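Local atomic coordinates of insecticidal Delta-Endotoxin Cry8Ea1 (Bacillus Thuringiensis, PDB entry 3EB7), a protein that kills insect larvae, notably those of Holotrichia parallela, probably by binding midgut membranes and forming pores as other three-domain Cry toxins do. Residues A[166-171]-A[227-232]; A[211-216]-A[397-402]. One frame throughout, in Å; residues are numbered along the deposited sequence.

Interaction 1: A[166-171]-A[227-232]; sequences NYYNRQ and MRTYPM
Tyr-168 in segment 166-171 of helix 161-191 faces Arg-228 in the irregular chain 227-232, and even at this closest point of the two backbones the CA atoms of Tyr-168 and Arg-228 stay 9.1 Å apart, so side chains and a water must bridge the gap. The bridge illustrates how an arginine can use its flat end and its aliphatic stem on the same ring. The guanidinium of Arg-228 lies almost parallel to the phenol, the planes 6° apart, with CZ 3.9 Å from the centroid of the Tyr-168 ring: a stacked cation-pi pair. The charged group is shifted toward the root of the tyrosine, where NH2 of Arg-228 comes 3.6 Å from CB of Tyr-168. Farther back, CD of Arg-228 makes a CH-pi contact over the same face, and CB and CG pass by the hydroxyl end. The chain, extended from CG to NE, runs slantwise across the ring face from the hydroxyl end back toward CB of Tyr-168, while the tyrosine, with CG anti to the backbone N (chi1 -177°), reaches out from the helix to meet it. Partners at both ends steady the stack: Tyr-168 OH bonds to Asp-226, which also takes the hydroxyl of Thr-229, and Arg-228 NH2 bonds to Asn-165. Beside the stack, a water in the plane of the tyrosine ring donates to OE1 of Gln-171 at 2.7 Å and accepts from the backbone N of Met-227; NE2 of Gln-171 meets the carbonyls of Leu-144 and Tyr-225. The contact thus joins the helical N-terminal domain to the linker after helix 198-220, with helix 133-153 against Tyr-168 and Met-227, and strands 448-452 and 545-548 packed against Tyr-230.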
loop_
_atom_site.group_PDB
_atom_site.type_symbol
_atom_site.label_atom_id
_atom_site.label_comp_id
_atom_site.label_asym_id
_atom_site.label_seq_id
_atom_site.Cartn_x
_atom_site.Cartn_y
_atom_site.Cartn_z
ATOM N N ASN A 166 30.191 -0.744 8.798
ATOM C CA ASN A 166 30.154 -0.023 7.530
ATOM C C ASN A 166 28.930 -0.418 6.687
ATOM O O ASN A 166 28.265 0.458 6.119
ATOM C CB ASN A 166 31.431 -0.272 6.729
ATOM C CG ASN A 166 32.636 0.454 7.299
ATOM O OD1 ASN A 166 32.491 1.410 8.088
ATOM N ND2 ASN A 166 33.840 -0.006 6.924
ATOM N N TYR A 167 28.659 -1.729 6.619
ATOM C CA TYR A 167 27.513 -2.273 5.889
ATOM C C TYR A 167 26.216 -1.768 6.502
ATOM O O TYR A 167 25.307 -1.363 5.783
ATOM C CB TYR A 167 27.533 -3.807 5.887
ATOM C CG TYR A 167 28.499 -4.449 4.905
ATOM C CD1 TYR A 167 28.521 -4.051 3.562
ATOM C CD2 TYR A 167 29.372 -5.468 5.311
ATOM C CE1 TYR A 167 29.389 -4.607 2.661
ATOM C CE2 TYR A 167 30.271 -6.051 4.397
ATOM C CZ TYR A 167 30.256 -5.618 3.070
ATOM O OH TYR A 167 31.093 -6.174 2.128
ATOM N N TYR A 168 26.151 -1.771 7.829
ATOM C CA TYR A 168 24.999 -1.255 8.540
ATOM C C TYR A 168 24.807 0.261 8.345
ATOM O O TYR A 168 23.694 0.724 8.121
ATOM C CB TYR A 168 25.049 -1.611 10.022
ATOM C CG TYR A 168 23.800 -1.132 10.728
ATOM C CD1 TYR A 168 23.811 0.036 11.506
ATOM C CD2 TYR A 168 22.585 -1.813 10.562
ATOM C CE1 TYR A 168 22.662 0.482 12.139
ATOM C CE2 TYR A 168 21.446 -1.371 11.162
ATOM C CZ TYR A 168 21.488 -0.214 11.960
ATOM O OH TYR A 168 20.331 0.211 12.581
ATOM N N ASN A 169 25.889 1.028 8.402
ATOM C CA ASN A 169 25.785 2.445 8.160
ATOM C C ASN A 169 25.415 2.741 6.726
ATOM O O ASN A 169 24.691 3.662 6.458
ATOM C CB ASN A 169 27.092 3.174 8.574
ATOM C CG ASN A 169 27.316 3.149 10.102
ATOM O OD1 ASN A 169 26.366 3.213 10.870
ATOM N ND2 ASN A 169 28.563 3.020 10.529
ATOM N N ARG A 170 25.918 1.961 5.788
ATOM C CA ARG A 170 25.513 2.167 4.401
ATOM C C ARG A 170 24.038 1.808 4.215
ATOM O O ARG A 170 23.315 2.496 3.506
ATOM C CB ARG A 170 26.409 1.379 3.452
ATOM C CG ARG A 170 26.387 1.899 1.998
ATOM C CD ARG A 170 27.781 1.710 1.358
ATOM N NE ARG A 170 28.303 0.369 1.587
ATOM C CZ ARG A 170 28.071 -0.658 0.764
ATOM N NH1 ARG A 170 27.335 -0.492 -0.338
ATOM N NH2 ARG A 170 28.586 -1.853 1.033
ATOM N N GLN A 171 23.588 0.727 4.851
ATOM C CA GLN A 171 22.197 0.334 4.740
ATOM C C GLN A 171 21.295 1.468 5.253
ATOM O O GLN A 171 20.279 1.770 4.622
ATOM C CB GLN A 171 21.918 -0.993 5.441
ATOM C CG GLN A 171 20.497 -1.539 5.174
ATOM C CD GLN A 171 20.046 -2.593 6.149
ATOM O OE1 GLN A 171 20.264 -2.488 7.357
ATOM N NE2 GLN A 171 19.389 -3.604 5.641
ATOM N N MET A 227 17.856 -4.628 10.990
ATOM C CA MET A 227 17.729 -5.702 11.965
ATOM C C MET A 227 18.121 -5.310 13.395
ATOM O O MET A 227 17.839 -6.054 14.325
ATOM C CB MET A 227 18.429 -6.985 11.484
ATOM C CG MET A 227 17.798 -7.576 10.187
ATOM S SD MET A 227 16.006 -8.085 10.165
ATOM C CE MET A 227 15.051 -6.586 10.121
ATOM N N ARG A 228 18.743 -4.146 13.562
ATOM C CA ARG A 228 18.931 -3.591 14.894
ATOM C C ARG A 228 17.629 -2.982 15.405
ATOM O O ARG A 228 17.298 -3.159 16.558
ATOM C CB ARG A 228 20.087 -2.576 14.947
ATOM C CG ARG A 228 21.344 -3.139 14.368
ATOM C CD ARG A 228 22.570 -2.423 14.850
ATOM N NE ARG A 228 23.733 -2.850 14.073
ATOM C CZ ARG A 228 24.909 -2.214 14.048
ATOM N NH1 ARG A 228 25.094 -1.117 14.782
ATOM N NH2 ARG A 228 25.913 -2.698 13.298
ATOM N N THR A 229 16.889 -2.287 14.540
ATOM C CA THR A 229 15.596 -1.693 14.918
ATOM C C THR A 229 14.464 -2.721 14.953
ATOM O O THR A 229 13.566 -2.626 15.803
ATOM C CB THR A 229 15.275 -0.482 14.022
ATOM O OG1 THR A 229 16.392 0.393 14.064
ATOM C CG2 THR A 229 14.058 0.301 14.477
ATOM N N TYR A 230 14.532 -3.713 14.067
ATOM C CA TYR A 230 13.560 -4.805 14.014
ATOM C C TYR A 230 14.263 -6.173 14.131
ATOM O O TYR A 230 14.439 -6.873 13.128
ATOM C CB TYR A 230 12.694 -4.694 12.730
ATOM C CG TYR A 230 11.965 -3.348 12.624
ATOM C CD1 TYR A 230 12.587 -2.243 12.042
ATOM C CD2 TYR A 230 10.680 -3.176 13.152
ATOM C CE1 TYR A 230 11.950 -1.009 11.979
ATOM C CE2 TYR A 230 10.024 -1.945 13.069
ATOM C CZ TYR A 230 10.668 -0.879 12.497
ATOM O OH TYR A 230 10.050 0.336 12.425
ATOM N N PRO A 231 14.707 -6.537 15.355
ATOM C CA PRO A 231 15.496 -7.754 15.559
ATOM C C PRO A 231 14.639 -9.040 15.600
ATOM O O PRO A 231 15.160 -10.139 15.776
ATOM C CB PRO A 231 16.148 -7.490 16.922
ATOM C CG PRO A 231 15.094 -6.718 17.679
ATOM C CD PRO A 231 14.524 -5.793 16.630
ATOM N N MET A 232 13.338 -8.901 15.435
ATOM C CA MET A 232 12.454 -10.038 15.457
ATOM C C MET A 232 11.290 -9.793 14.509
ATOM O O MET A 232 11.032 -8.664 14.086
ATOM C CB MET A 232 11.930 -10.304 16.885
ATOM C CG MET A 232 10.858 -9.352 17.360
ATOM S SD MET A 232 10.533 -9.397 19.143
ATOM C CE MET A 232 11.714 -8.186 19.738
HETATM O O HOH W 1 20.473 -4.276 9.373
#

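Interaction 2: A[211-216]-A[397-402]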
loop_
_atom_site.group_PDB
_atom_site.type_symbol
_atom_site.label_atom_id
_atom_site.label_comp_id
_atom_site.label_asym_id
_atom_site.label_seq_id
_atom_site.Cartn_x
_atom_site.Cartn_y
_atom_site.Cartn_z
ATOM N N MET A 211 1.584 2.809 -9.324
ATOM C CA MET A 211 2.869 3.131 -8.693
ATOM C C MET A 211 2.854 3.102 -7.179
ATOM O O MET A 211 3.887 2.937 -6.562
ATOM C CB MET A 211 3.428 4.476 -9.202
ATOM C CG MET A 211 3.639 4.516 -10.728
ATOM S SD MET A 211 4.665 3.141 -11.342
ATOM C CE MET A 211 6.281 3.873 -11.064
ATOM N N THR A 212 1.689 3.272 -6.570
ATOM C CA THR A 212 1.552 2.989 -5.163
ATOM C C THR A 212 1.864 1.507 -4.946
ATOM O O THR A 212 2.641 1.167 -4.051
ATOM C CB THR A 212 0.127 3.262 -4.701
ATOM O OG1 THR A 212 -0.201 4.631 -4.977
ATOM C CG2 THR A 212 -0.041 2.967 -3.173
ATOM N N LEU A 213 1.229 0.644 -5.755
ATOM C CA LEU A 213 1.452 -0.797 -5.734
ATOM C C LEU A 213 2.886 -1.204 -6.080
ATOM O O LEU A 213 3.448 -2.039 -5.403
ATOM C CB LEU A 213 0.486 -1.520 -6.706
ATOM C CG LEU A 213 -0.986 -1.411 -6.406
ATOM C CD1 LEU A 213 -1.782 -1.812 -7.599
ATOM C CD2 LEU A 213 -1.354 -2.221 -5.153
ATOM N N SER A 214 3.460 -0.607 -7.126
ATOM C CA SER A 214 4.777 -1.021 -7.666
ATOM C C SER A 214 6.004 -0.326 -7.076
ATOM O O SER A 214 7.142 -0.735 -7.349
ATOM C CB SER A 214 4.832 -0.806 -9.195
ATOM O OG SER A 214 3.717 -1.410 -9.843
ATOM N N VAL A 215 5.790 0.757 -6.336
ATOM C CA VAL A 215 6.903 1.574 -5.919
ATOM C C VAL A 215 6.723 1.881 -4.451
ATOM O O VAL A 215 7.496 1.421 -3.648
ATOM C CB VAL A 215 7.075 2.891 -6.770
ATOM C CG1 VAL A 215 8.202 3.796 -6.141
ATOM C CG2 VAL A 215 7.458 2.578 -8.182
ATOM N N LEU A 216 5.690 2.643 -4.116
ATOM C CA LEU A 216 5.424 3.040 -2.739
ATOM C C LEU A 216 5.289 1.903 -1.742
ATOM O O LEU A 216 5.879 1.974 -0.666
ATOM C CB LEU A 216 4.206 3.978 -2.652
ATOM C CG LEU A 216 4.321 5.298 -3.425
ATOM C CD1 LEU A 216 3.132 6.086 -3.043
ATOM C CD2 LEU A 216 5.677 6.095 -3.146
ATOM N N VAL A 397 -7.587 -7.700 -12.390
ATOM C CA VAL A 397 -6.650 -7.208 -13.380
ATOM C C VAL A 397 -5.793 -6.053 -12.766
ATOM O O VAL A 397 -4.582 -5.970 -12.975
ATOM C CB VAL A 397 -7.419 -6.777 -14.694
ATOM C CG1 VAL A 397 -6.507 -6.020 -15.673
ATOM C CG2 VAL A 397 -8.029 -7.996 -15.370
ATOM N N GLU A 398 -6.442 -5.177 -12.003
ATOM C CA GLU A 398 -5.783 -4.015 -11.383
ATOM C C GLU A 398 -5.246 -4.359 -9.989
ATOM O O GLU A 398 -4.133 -3.971 -9.631
ATOM C CB GLU A 398 -6.759 -2.837 -11.357
ATOM C CG GLU A 398 -7.419 -2.628 -12.718
ATOM C CD GLU A 398 -8.303 -1.392 -12.813
ATOM O OE1 GLU A 398 -8.942 -1.175 -13.879
ATOM O OE2 GLU A 398 -8.355 -0.604 -11.848
ATOM N N LEU A 399 -6.011 -5.167 -9.255
ATOM C CA LEU A 399 -5.672 -5.665 -7.912
ATOM C C LEU A 399 -5.596 -7.222 -7.793
ATOM O O LEU A 399 -6.443 -7.870 -7.093
ATOM C CB LEU A 399 -6.711 -5.095 -6.933
ATOM C CG LEU A 399 -6.707 -3.572 -6.819
ATOM C CD1 LEU A 399 -7.790 -3.110 -5.901
ATOM C CD2 LEU A 399 -5.341 -3.044 -6.342
ATOM N N PRO A 400 -4.569 -7.836 -8.441
ATOM C CA PRO A 400 -4.496 -9.306 -8.492
ATOM C C PRO A 400 -4.223 -9.938 -7.152
ATOM O O PRO A 400 -3.777 -9.259 -6.230
ATOM C CB PRO A 400 -3.315 -9.588 -9.460
ATOM C CG PRO A 400 -2.438 -8.391 -9.337
ATOM C CD PRO A 400 -3.442 -7.216 -9.179
ATOM N N PRO A 401 -4.493 -11.245 -7.026
ATOM C CA PRO A 401 -4.047 -11.979 -5.834
ATOM C C PRO A 401 -2.506 -12.019 -5.737
ATOM O O PRO A 401 -1.811 -11.722 -6.722
ATOM C CB PRO A 401 -4.639 -13.388 -6.042
ATOM C CG PRO A 401 -5.709 -13.221 -7.001
ATOM C CD PRO A 401 -5.272 -12.107 -7.928
ATOM N N GLU A 402 -2.007 -12.373 -4.557
ATOM C CA GLU A 402 -0.587 -12.366 -4.267
ATOM C C GLU A 402 0.116 -13.584 -4.871
ATOM O O GLU A 402 1.353 -13.651 -4.903
ATOM C CB GLU A 402 -0.356 -12.328 -2.736
ATOM C CG GLU A 402 -0.616 -10.943 -2.150
ATOM C CD GLU A 402 -0.454 -10.860 -0.630
ATOM O OE1 GLU A 402 0.072 -11.834 -0.023
ATOM O OE2 GLU A 402 -0.857 -9.802 -0.050
#
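Where the helical bundle of a three-domain Cry toxin meets its second, beta-sheet domain, Leu-213 of helix 198-220 reaches the chain leaving the short helix 395-398. It is a small, buried meeting of two leucines, an example of how a few methyl groups can contribute to a domain interface. CD1 of Leu-213 makes the nearest approach, 4.0 Å from CD2 of Leu-399 and 3.8 Å from the carbonyl O of Glu-398, while CD2 of Leu-213 lies 4.2 Å from the same CD2 of Leu-399. CD1 thus bears on both side chain and backbone. The CB of Leu-213 points toward the opposing chain, and the two side chains cross at about a right angle, with one methyl of Leu-399 set against the forked end of Leu-213. Leu-399 starts off less directly: with CG anti to its carbonyl carbon (chi1 -63°), the side chain bends round to bring CD2 to the helix. In this fold the N-terminal domain is a bundle of alpha-helices and the second a prism of antiparallel sheets; segment 397-402 follows strand 389-394, an outermost strand of one such sheet. Helix 198-220 is locally widened beside the contact, with a pi-type turn over 212-216 in which the N of Leu-216 bonds to the O of Met-211 at 3.1 Å. The polar end of Glu-398 turns to other partners: OE2 takes the backbone N of Asp-245 and forms a salt bridge with Arg-209, a second tie between this segment and the same helix. Helix 2-20 closes on the leucine pair's surroundings through Val-7, which touches both Leu-213 and Pro-400, while Arg-240 packs on Leu-213 and Thr-244 on Leu-399.

Overall arrangement
From the N terminus, the chain first lays down the helical bundle, and helix 161-191 supplies the opening segment of interaction 1. Helix 198-220 comes next and supplies the opening segment of interaction 2, before the linker 227-232 returns to helix 161-191 and closes a mostly helical loop. Interaction 2 closes much later, after the chain has run through most of the beta-sheet second domain and come back at 397-402. The two loops therefore cross and do not nest. Their centres lie 28 Å apart, without touching. Interaction 1 ties the bundle to the linker packed against strands of the C-terminal region; interaction 2 ties the bundle to the second domain.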